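75aa long hypothetical regulatory protein AsnC (Pyrococcus horikoshii, PDB 2CVI) is of unknown function but probably acts as a stand-alone, self-associating ligand-sensing domain of the Lrp/AsnC family of transcription regulators. Local coordinates at residues A[1-6]-A[41-46]; A[7-12]-A[66-71]; A[16-21]-A[61-66]. All blocks are in the same frame, centred on the assembly; numbering follows the deposited sequence.

Contact 1: residues A[1-6]-A[41-46]; sequences MVTAFI and IVKVET
K43 lies across F5, and E45 lies beside T3, on one face of an antiparallel strand pair in the four-stranded sheet of a ferredoxin-like (dimeric alpha-beta barrel) fold. Fully extended from a CG anti to the backbone N (chi1 -171°), K43 sets its CG 3.7 Å above the plane of the F5 ring, offset toward the rim, in a CH-pi contact, while I41 CG2 meets the ring edge. Further out, K43 CE presses on T3 CG2 at a tight 3.5 Å. At the strand end M1 curls back through its bent chi3, bringing CE to 3.3 Å from E45 CD. One water joins T3 OG1 (2.6 Å) to E45 OE2 (2.7 Å), donating to the carboxylate; E45 OE1 holds K29 in a salt bridge. A leucine in place of E45 would probably leave K29 without its anion and the water without its acceptor. The second subunit completes this face: its Y32 hydroxyl bonds K43 NZ and its ring meets F5 edge-to-face. On the other face, which also carries V42 and V44, helix 49-59 packs on V2, A4, I6 and T46, and V28 of the neighbouring strand lies beside V44. V2, A4 and I6 form the hydrogen-bonded pairs with T46, V44 and V42, and in the last of these pairs I6 CB is squeezed to 3.4 Å from V42 CG2.

Contact 2: residues A[7-12]-A[66-71]; sequences LMVTAA and IQMTST
V9 O meets two successive amides, those of Q67 and M68, the mark of a classic beta bulge where strand 2-10 pairs antiparallel with strand 66-77, outermost in the ferredoxin-like sheet within this chain. Among the backbone bonds, Q67 N reaches V9 O at 2.9 Å, whereas M68 N makes only a weak bond to it, 3.4 Å from V9 O. V9 N returns a bond to M68 O, and L7 and S70 exchange a pair of bonds with each other. Past the bulge the register slips by one, so that T10 faces I66. T10 N, turned away from strand 66-77, bonds the D39 carboxylate.

The apolar contacts fall on two sides. Toward helix 15-23, M8 runs out extended, its SD 3.8 Å from I66 CD1 and its CG beside T69 CG2, the two side chains pointing the same way. On the reverse, V9 CG2 meets M68 CE at 3.8 Å because the M68 chain folds back at chi2 (-89°) and chi3; Y38 packs against M68, L7 and S70 there.

Polar side chains add little across the pair. Q67 stretches along the chain just after strand 2-10, its amide beside A11, with NE2 3.8 Å from A11 CB and OE1 3.9 Å from V9 CG1.

Contact 3: residues A[16-21]-A[61-66]; sequences REVMEK and RKMPEI
V18 points from its helix into the turn formed by M63 to I66 and sends its two methyls to different partners. CG1, anti to the backbone N (chi1 163°), meets I66 CD1 at 3.7 Å, the two side chains meeting at a slant. CG2 touches E65 CB, also at 3.7 Å, as the V18 and E65 side chains slide past one another in opposite directions. E65 then bends at chi2 (80°), and its carboxylate ends up near that of E17. These two side chains run roughly at right angles, their carboxylate planes 61° apart, with E17 OE1 only 3.5 Å from E65 OE2. Such a pair of like charges would be expected to repel. K21, one helical turn on from E17, probably eases this: its chain kinks at chi4 so that NZ forms a salt bridge with E17 OE1 at 3.2 Å, approaching from the anti side and out of the carboxylate plane, while K21 NZ stays 5.9 Å from E65 OE2. K21 also lays its CB against M63 SD at 4.1 Å. M63, bent at chi3, is buried and also packs on M25, one of the residues of the potassium site. A type I turn fixes the loop, I66 N bonding M63 O at 2.9 Å. V18 also packs on L40 of strand 40-46. Here helix 15-23, the first of the fold, packs against the connection from helix 49-59 to the final strand, as expected for the beta-alpha-beta-beta-alpha-beta order of a ferredoxin-like Lrp/AsnC ligand-binding domain.

Overall arrangement
Strand 2-10 links contacts 1 and 2: residues 1-6 pair with strand 40-46 and residues 7-12 with strand 66-77, so one central strand carries both neighbours, and the contact centres are about 15 Å apart. The two contacts touch through I41 with L7, V42 with M8, and I6 with T69 and T71. The centre of contact 3 is about 9 Å from that of contact 2, with which it shares I66, and about 16 Å from that of contact 1; along the chain it is nested within the loop that contact 2 closes, while contact 1 alternates with both. Together they tie strand 2-10 to both its neighbours and helix 15-23 to the loop leading into the last strand, in one compact domain whose F5-K43 face meets the second subunit.

Contact 1: residues A[1-6]-A[41-46]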
loop_
_atom_site.group_PDB
_atom_site.type_symbol
_atom_site.label_atom_id
_atom_site.label_comp_id
_atom_site.label_asym_id
_atom_site.label_seq_id
_atom_site.Cartn_x
_atom_site.Cartn_y
_atom_site.Cartn_z
ATOM N N MET A 1 -11.412 15.414 3.052
ATOM C CA MET A 1 -9.955 15.112 3.187
ATOM C C MET A 1 -9.623 14.092 2.087
ATOM O O MET A 1 -10.471 13.263 1.745
ATOM C CB MET A 1 -9.692 14.514 4.570
ATOM C CG MET A 1 -8.279 14.018 4.829
ATOM S SD MET A 1 -8.203 13.226 6.483
ATOM C CE MET A 1 -8.646 11.589 6.038
ATOM N N VAL A 2 -8.420 14.189 1.520
ATOM C CA VAL A 2 -7.973 13.256 0.481
ATOM C C VAL A 2 -7.015 12.260 1.126
ATOM O O VAL A 2 -6.143 12.650 1.907
ATOM C CB VAL A 2 -7.225 14.005 -0.638
ATOM C CG1 VAL A 2 -6.665 13.010 -1.661
ATOM C CG2 VAL A 2 -8.171 14.935 -1.357
ATOM N N THR A 3 -7.166 10.979 0.786
ATOM C CA THR A 3 -6.339 9.910 1.310
ATOM C C THR A 3 -5.625 9.280 0.117
ATOM O O THR A 3 -6.246 8.998 -0.901
ATOM C CB THR A 3 -7.211 8.844 1.984
ATOM O OG1 THR A 3 -7.876 9.462 3.095
ATOM C CG2 THR A 3 -6.368 7.684 2.486
ATOM N N ALA A 4 -4.324 9.065 0.252
ATOM C CA ALA A 4 -3.578 8.477 -0.861
ATOM C C ALA A 4 -2.401 7.654 -0.379
ATOM O O ALA A 4 -1.927 7.828 0.730
ATOM C CB ALA A 4 -3.066 9.609 -1.807
ATOM N N PHE A 5 -1.965 6.719 -1.213
ATOM C CA PHE A 5 -0.776 5.938 -0.918
ATOM C C PHE A 5 0.254 6.330 -1.962
ATOM O O PHE A 5 -0.043 6.320 -3.163
ATOM C CB PHE A 5 -1.054 4.442 -1.045
ATOM C CG PHE A 5 -1.771 3.879 0.126
ATOM C CD1 PHE A 5 -1.055 3.358 1.207
ATOM C CD2 PHE A 5 -3.156 3.931 0.185
ATOM C CE1 PHE A 5 -1.693 2.913 2.332
ATOM C CE2 PHE A 5 -3.846 3.486 1.306
ATOM C CZ PHE A 5 -3.113 2.972 2.402
ATOM N N ILE A 6 1.437 6.716 -1.504
ATOM C CA ILE A 6 2.505 7.089 -2.434
ATOM C C ILE A 6 3.528 5.940 -2.424
ATOM O O ILE A 6 4.080 5.630 -1.352
ATOM C CB ILE A 6 3.207 8.391 -2.004
ATOM C CG1 ILE A 6 2.224 9.564 -1.864
ATOM C CG2 ILE A 6 4.255 8.756 -3.114
ATOM C CD1 ILE A 6 2.874 10.815 -1.258
ATOM N N ILE A 41 6.307 2.560 1.031
ATOM C CA ILE A 41 4.899 2.893 0.808
ATOM C C ILE A 41 4.501 3.834 1.936
ATOM O O ILE A 41 4.726 3.550 3.105
ATOM C CB ILE A 41 3.982 1.701 0.889
ATOM C CG1 ILE A 41 4.271 0.749 -0.246
ATOM C CG2 ILE A 41 2.480 2.202 0.785
ATOM C CD1 ILE A 41 3.381 -0.455 -0.225
ATOM N N VAL A 42 3.893 4.952 1.576
ATOM C CA VAL A 42 3.496 5.936 2.568
ATOM C C VAL A 42 2.022 6.286 2.389
ATOM O O VAL A 42 1.528 6.402 1.257
ATOM C CB VAL A 42 4.384 7.191 2.435
ATOM C CG1 VAL A 42 5.864 6.740 2.297
ATOM C CG2 VAL A 42 3.968 8.048 1.265
ATOM N N LYS A 43 1.287 6.372 3.496
ATOM C CA LYS A 43 -0.133 6.736 3.450
ATOM C C LYS A 43 -0.169 8.195 3.873
ATOM O O LYS A 43 0.334 8.559 4.937
ATOM C CB LYS A 43 -1.026 5.909 4.423
ATOM C CG LYS A 43 -2.547 6.156 4.198
ATOM C CD LYS A 43 -3.458 5.419 5.216
ATOM C CE LYS A 43 -4.930 5.542 4.841
ATOM N NZ LYS A 43 -5.769 5.114 6.011
ATOM N N VAL A 44 -0.760 9.033 3.026
ATOM C CA VAL A 44 -0.901 10.455 3.333
ATOM C C VAL A 44 -2.361 10.888 3.290
ATOM O O VAL A 44 -3.209 10.277 2.631
ATOM C CB VAL A 44 -0.156 11.342 2.321
ATOM C CG1 VAL A 44 1.324 11.094 2.383
ATOM C CG2 VAL A 44 -0.661 11.076 0.934
ATOM N N GLU A 45 -2.650 11.916 4.082
ATOM C CA GLU A 45 -3.964 12.557 4.098
ATOM C C GLU A 45 -3.696 14.069 3.960
ATOM O O GLU A 45 -2.843 14.638 4.655
ATOM C CB GLU A 45 -4.731 12.237 5.410
ATOM C CG GLU A 45 -5.103 10.764 5.537
ATOM C CD GLU A 45 -5.716 10.387 6.893
ATOM O OE1 GLU A 45 -5.524 11.140 7.866
ATOM O OE2 GLU A 45 -6.372 9.334 6.968
ATOM N N THR A 46 -4.424 14.702 3.049
ATOM C CA THR A 46 -4.301 16.140 2.792
ATOM C C THR A 46 -5.693 16.753 2.682
ATOM O O THR A 46 -6.671 16.044 2.452
ATOM C CB THR A 46 -3.497 16.429 1.492
ATOM O OG1 THR A 46 -4.162 15.852 0.362
ATOM C CG2 THR A 46 -2.052 15.882 1.616
HETATM O O HOH W 1 -8.104 8.128 5.350
#

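Contact 2: residues A[7-12]-A[66-71]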
loop_
_atom_site.group_PDB
_atom_site.type_symbol
_atom_site.label_atom_id
_atom_site.label_comp_id
_atom_site.label_asym_id
_atom_site.label_seq_id
_atom_site.Cartn_x
_atom_site.Cartn_y
_atom_site.Cartn_z
ATOM N N LEU A 7 3.754 5.303 -3.569
ATOM C CA LEU A 7 4.704 4.193 -3.694
ATOM C C LEU A 7 5.999 4.808 -4.179
ATOM O O LEU A 7 5.992 5.554 -5.158
ATOM C CB LEU A 7 4.182 3.136 -4.688
ATOM C CG LEU A 7 2.966 2.235 -4.377
ATOM C CD1 LEU A 7 3.314 1.229 -3.317
ATOM C CD2 LEU A 7 1.733 3.052 -4.031
ATOM N N MET A 8 7.106 4.499 -3.509
ATOM C CA MET A 8 8.380 5.128 -3.810
ATOM C C MET A 8 9.531 4.209 -4.122
ATOM O O MET A 8 9.654 3.128 -3.536
ATOM C CB MET A 8 8.816 5.995 -2.628
ATOM C CG MET A 8 7.705 6.947 -2.088
ATOM S SD MET A 8 8.407 7.948 -0.760
ATOM C CE MET A 8 6.970 9.060 -0.401
ATOM N N VAL A 9 10.381 4.668 -5.053
ATOM C CA VAL A 9 11.638 3.992 -5.416
ATOM C C VAL A 9 12.678 4.879 -4.755
ATOM O O VAL A 9 12.664 6.102 -4.882
ATOM C CB VAL A 9 11.871 3.962 -6.934
ATOM C CG1 VAL A 9 13.287 3.416 -7.228
ATOM C CG2 VAL A 9 10.821 3.149 -7.606
ATOM N N THR A 10 13.575 4.306 -3.972
ATOM C CA THR A 10 14.582 5.119 -3.330
ATOM C C THR A 10 15.964 4.561 -3.609
ATOM O O THR A 10 16.099 3.396 -3.983
ATOM C CB THR A 10 14.422 5.152 -1.793
ATOM O OG1 THR A 10 14.692 3.851 -1.261
ATOM C CG2 THR A 10 13.021 5.535 -1.373
ATOM N N ALA A 11 16.964 5.405 -3.436
ATOM C CA ALA A 11 18.356 4.972 -3.562
ATOM C C ALA A 11 18.551 3.950 -2.427
ATOM O O ALA A 11 17.981 4.083 -1.348
ATOM C CB ALA A 11 19.268 6.159 -3.342
ATOM N N ALA A 12 19.379 2.938 -2.660
ATOM C CA ALA A 12 19.564 1.910 -1.619
ATOM C C ALA A 12 20.255 2.435 -0.345
ATOM O O ALA A 12 21.158 3.253 -0.427
ATOM C CB ALA A 12 20.336 0.699 -2.229
ATOM N N ILE A 66 14.714 10.003 -2.876
ATOM C CA ILE A 66 13.497 9.438 -3.458
ATOM C C ILE A 66 13.571 9.676 -4.975
ATOM O O ILE A 66 13.479 10.820 -5.446
ATOM C CB ILE A 66 12.240 10.092 -2.864
ATOM C CG1 ILE A 66 12.190 9.866 -1.345
ATOM C CG2 ILE A 66 11.013 9.490 -3.526
ATOM C CD1 ILE A 66 11.106 10.632 -0.604
ATOM N N GLN A 67 13.737 8.611 -5.733
ATOM C CA GLN A 67 13.926 8.684 -7.196
ATOM C C GLN A 67 12.684 8.622 -8.057
ATOM O O GLN A 67 12.670 9.157 -9.190
ATOM C CB GLN A 67 14.921 7.567 -7.629
ATOM C CG GLN A 67 16.232 7.621 -6.909
ATOM C CD GLN A 67 17.116 6.430 -7.215
ATOM O OE1 GLN A 67 16.633 5.372 -7.616
ATOM N NE2 GLN A 67 18.413 6.590 -7.008
ATOM N N MET A 68 11.626 7.976 -7.553
ATOM C CA MET A 68 10.414 7.842 -8.329
ATOM C C MET A 68 9.244 7.629 -7.390
ATOM O O MET A 68 9.392 6.999 -6.349
ATOM C CB MET A 68 10.521 6.644 -9.300
ATOM C CG MET A 68 9.381 6.511 -10.314
ATOM S SD MET A 68 7.984 5.518 -9.727
ATOM C CE MET A 68 8.383 3.861 -10.431
ATOM N N THR A 69 8.125 8.261 -7.706
ATOM C CA THR A 69 6.906 8.010 -6.948
ATOM C C THR A 69 5.750 7.780 -7.905
ATOM O O THR A 69 5.728 8.320 -9.036
ATOM C CB THR A 69 6.495 9.169 -5.994
ATOM O OG1 THR A 69 6.073 10.328 -6.748
ATOM C CG2 THR A 69 7.646 9.555 -5.047
ATOM N N SER A 70 4.817 6.939 -7.452
ATOM C CA SER A 70 3.556 6.659 -8.162
ATOM C C SER A 70 2.499 6.746 -7.059
ATOM O O SER A 70 2.561 5.987 -6.083
ATOM C CB SER A 70 3.525 5.272 -8.805
ATOM O OG SER A 70 2.316 5.082 -9.536
ATOM N N THR A 71 1.524 7.627 -7.217
ATOM C CA THR A 71 0.521 7.835 -6.162
ATOM C C THR A 71 -0.856 7.277 -6.522
ATOM O O THR A 71 -1.329 7.448 -7.656
ATOM C CB THR A 71 0.434 9.315 -5.862
ATOM O OG1 THR A 71 1.723 9.786 -5.442
ATOM C CG2 THR A 71 -0.580 9.614 -4.733
#

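Contact 3: residues A[16-21]-A[61-66]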
loop_
_atom_site.group_PDB
_atom_site.type_symbol
_atom_site.label_atom_id
_atom_site.label_comp_id
_atom_site.label_asym_id
_atom_site.label_seq_id
_atom_site.Cartn_x
_atom_site.Cartn_y
_atom_site.Cartn_z
ATOM N N ARG A 16 15.122 4.015 5.632
ATOM C CA ARG A 16 14.786 4.396 6.996
ATOM C C ARG A 16 15.003 5.879 7.268
ATOM O O ARG A 16 14.202 6.484 7.996
ATOM C CB ARG A 16 15.589 3.552 8.006
ATOM C CG ARG A 16 15.201 2.066 8.098
ATOM C CD ARG A 16 15.929 1.415 9.286
ATOM N NE ARG A 16 15.413 0.095 9.653
ATOM C CZ ARG A 16 15.829 -0.609 10.707
ATOM N NH1 ARG A 16 16.769 -0.124 11.509
ATOM N NH2 ARG A 16 15.305 -1.804 10.963
ATOM N N GLU A 17 16.084 6.447 6.710
ATOM C CA GLU A 17 16.412 7.876 6.857
ATOM C C GLU A 17 15.264 8.691 6.302
ATOM O O GLU A 17 14.798 9.649 6.932
ATOM C CB GLU A 17 17.679 8.250 6.062
ATOM C CG GLU A 17 17.821 9.772 5.814
ATOM C CD GLU A 17 19.021 10.162 4.940
ATOM O OE1 GLU A 17 19.026 11.286 4.398
ATOM O OE2 GLU A 17 19.963 9.363 4.800
ATOM N N VAL A 18 14.838 8.311 5.101
ATOM C CA VAL A 18 13.728 8.948 4.403
ATOM C C VAL A 18 12.433 8.658 5.161
ATOM O O VAL A 18 11.603 9.529 5.312
ATOM C CB VAL A 18 13.582 8.398 2.920
ATOM C CG1 VAL A 18 12.198 8.750 2.341
ATOM C CG2 VAL A 18 14.677 9.005 2.038
ATOM N N MET A 19 12.268 7.411 5.601
ATOM C CA MET A 19 11.066 6.987 6.326
ATOM C C MET A 19 10.907 7.873 7.569
ATOM O O MET A 19 9.827 8.365 7.862
ATOM C CB MET A 19 11.203 5.501 6.719
ATOM C CG MET A 19 10.137 4.496 6.174
ATOM S SD MET A 19 9.289 3.615 7.565
ATOM C CE MET A 19 10.636 3.171 8.625
ATOM N N GLU A 20 11.991 8.117 8.289
ATOM C CA GLU A 20 11.850 8.958 9.464
ATOM C C GLU A 20 11.585 10.409 9.121
ATOM O O GLU A 20 10.817 11.085 9.817
ATOM C CB GLU A 20 13.042 8.800 10.382
ATOM C CG GLU A 20 13.025 7.412 11.034
ATOM C CD GLU A 20 11.620 7.005 11.530
ATOM O OE1 GLU A 20 11.010 6.094 10.911
ATOM O OE2 GLU A 20 11.127 7.599 12.533
ATOM N N LYS A 21 12.190 10.911 8.045
ATOM C CA LYS A 21 11.895 12.280 7.659
ATOM C C LYS A 21 10.456 12.365 7.186
ATOM O O LYS A 21 9.780 13.364 7.423
ATOM C CB LYS A 21 12.794 12.769 6.529
ATOM C CG LYS A 21 14.216 13.113 6.958
ATOM C CD LYS A 21 14.992 13.637 5.722
ATOM C CE LYS A 21 16.384 14.150 6.090
ATOM N NZ LYS A 21 17.384 13.116 6.464
ATOM N N ARG A 61 10.623 16.382 -3.514
ATOM C CA ARG A 61 11.882 16.781 -4.133
ATOM C C ARG A 61 12.924 17.339 -3.157
ATOM O O ARG A 61 14.074 17.568 -3.546
ATOM C CB ARG A 61 11.609 17.768 -5.294
ATOM C CG ARG A 61 11.283 17.030 -6.571
ATOM C CD ARG A 61 11.240 17.995 -7.768
ATOM N NE ARG A 61 11.177 17.301 -9.041
ATOM C CZ ARG A 61 10.035 16.955 -9.642
ATOM N NH1 ARG A 61 8.873 17.258 -9.049
ATOM N NH2 ARG A 61 10.058 16.350 -10.839
ATOM N N LYS A 62 12.539 17.555 -1.897
ATOM C CA LYS A 62 13.510 18.017 -0.886
ATOM C C LYS A 62 14.372 16.832 -0.468
ATOM O O LYS A 62 15.402 17.017 0.185
ATOM C CB LYS A 62 12.799 18.595 0.361
ATOM C CG LYS A 62 11.960 19.844 0.064
ATOM C CD LYS A 62 11.270 20.420 1.306
ATOM C CE LYS A 62 12.295 20.917 2.298
ATOM N NZ LYS A 62 13.345 21.711 1.606
ATOM N N MET A 63 13.957 15.617 -0.846
ATOM C CA MET A 63 14.693 14.397 -0.515
ATOM C C MET A 63 15.110 13.718 -1.808
ATOM O O MET A 63 14.416 12.843 -2.319
ATOM C CB MET A 63 13.810 13.459 0.323
ATOM C CG MET A 63 13.472 14.062 1.675
ATOM S SD MET A 63 12.128 13.205 2.529
ATOM C CE MET A 63 10.785 13.833 1.541
ATOM N N PRO A 64 16.274 14.092 -2.361
ATOM C CA PRO A 64 16.688 13.455 -3.615
ATOM C C PRO A 64 16.941 11.950 -3.552
ATOM O O PRO A 64 17.131 11.294 -4.573
ATOM C CB PRO A 64 17.911 14.276 -4.038
ATOM C CG PRO A 64 18.481 14.768 -2.726
ATOM C CD PRO A 64 17.236 15.115 -1.912
ATOM N N GLU A 65 16.896 11.413 -2.336
ATOM C CA GLU A 65 17.048 9.975 -2.163
ATOM C C GLU A 65 15.817 9.270 -2.766
ATOM O O GLU A 65 15.850 8.082 -3.106
ATOM C CB GLU A 65 17.133 9.620 -0.672
ATOM C CG GLU A 65 18.366 10.135 0.069
ATOM C CD GLU A 65 18.282 11.582 0.486
ATOM O OE1 GLU A 65 17.220 12.205 0.329
ATOM O OE2 GLU A 65 19.297 12.108 0.996
ATOM N N ILE A 66 14.714 10.003 -2.876
ATOM C CA ILE A 66 13.497 9.438 -3.458
ATOM C C ILE A 66 13.571 9.676 -4.975
ATOM O O ILE A 66 13.479 10.820 -5.446
ATOM C CB ILE A 66 12.240 10.092 -2.864
ATOM C CG1 ILE A 66 12.190 9.866 -1.345
ATOM C CG2 ILE A 66 11.013 9.490 -3.526
ATOM C CD1 ILE A 66 11.106 10.632 -0.604
#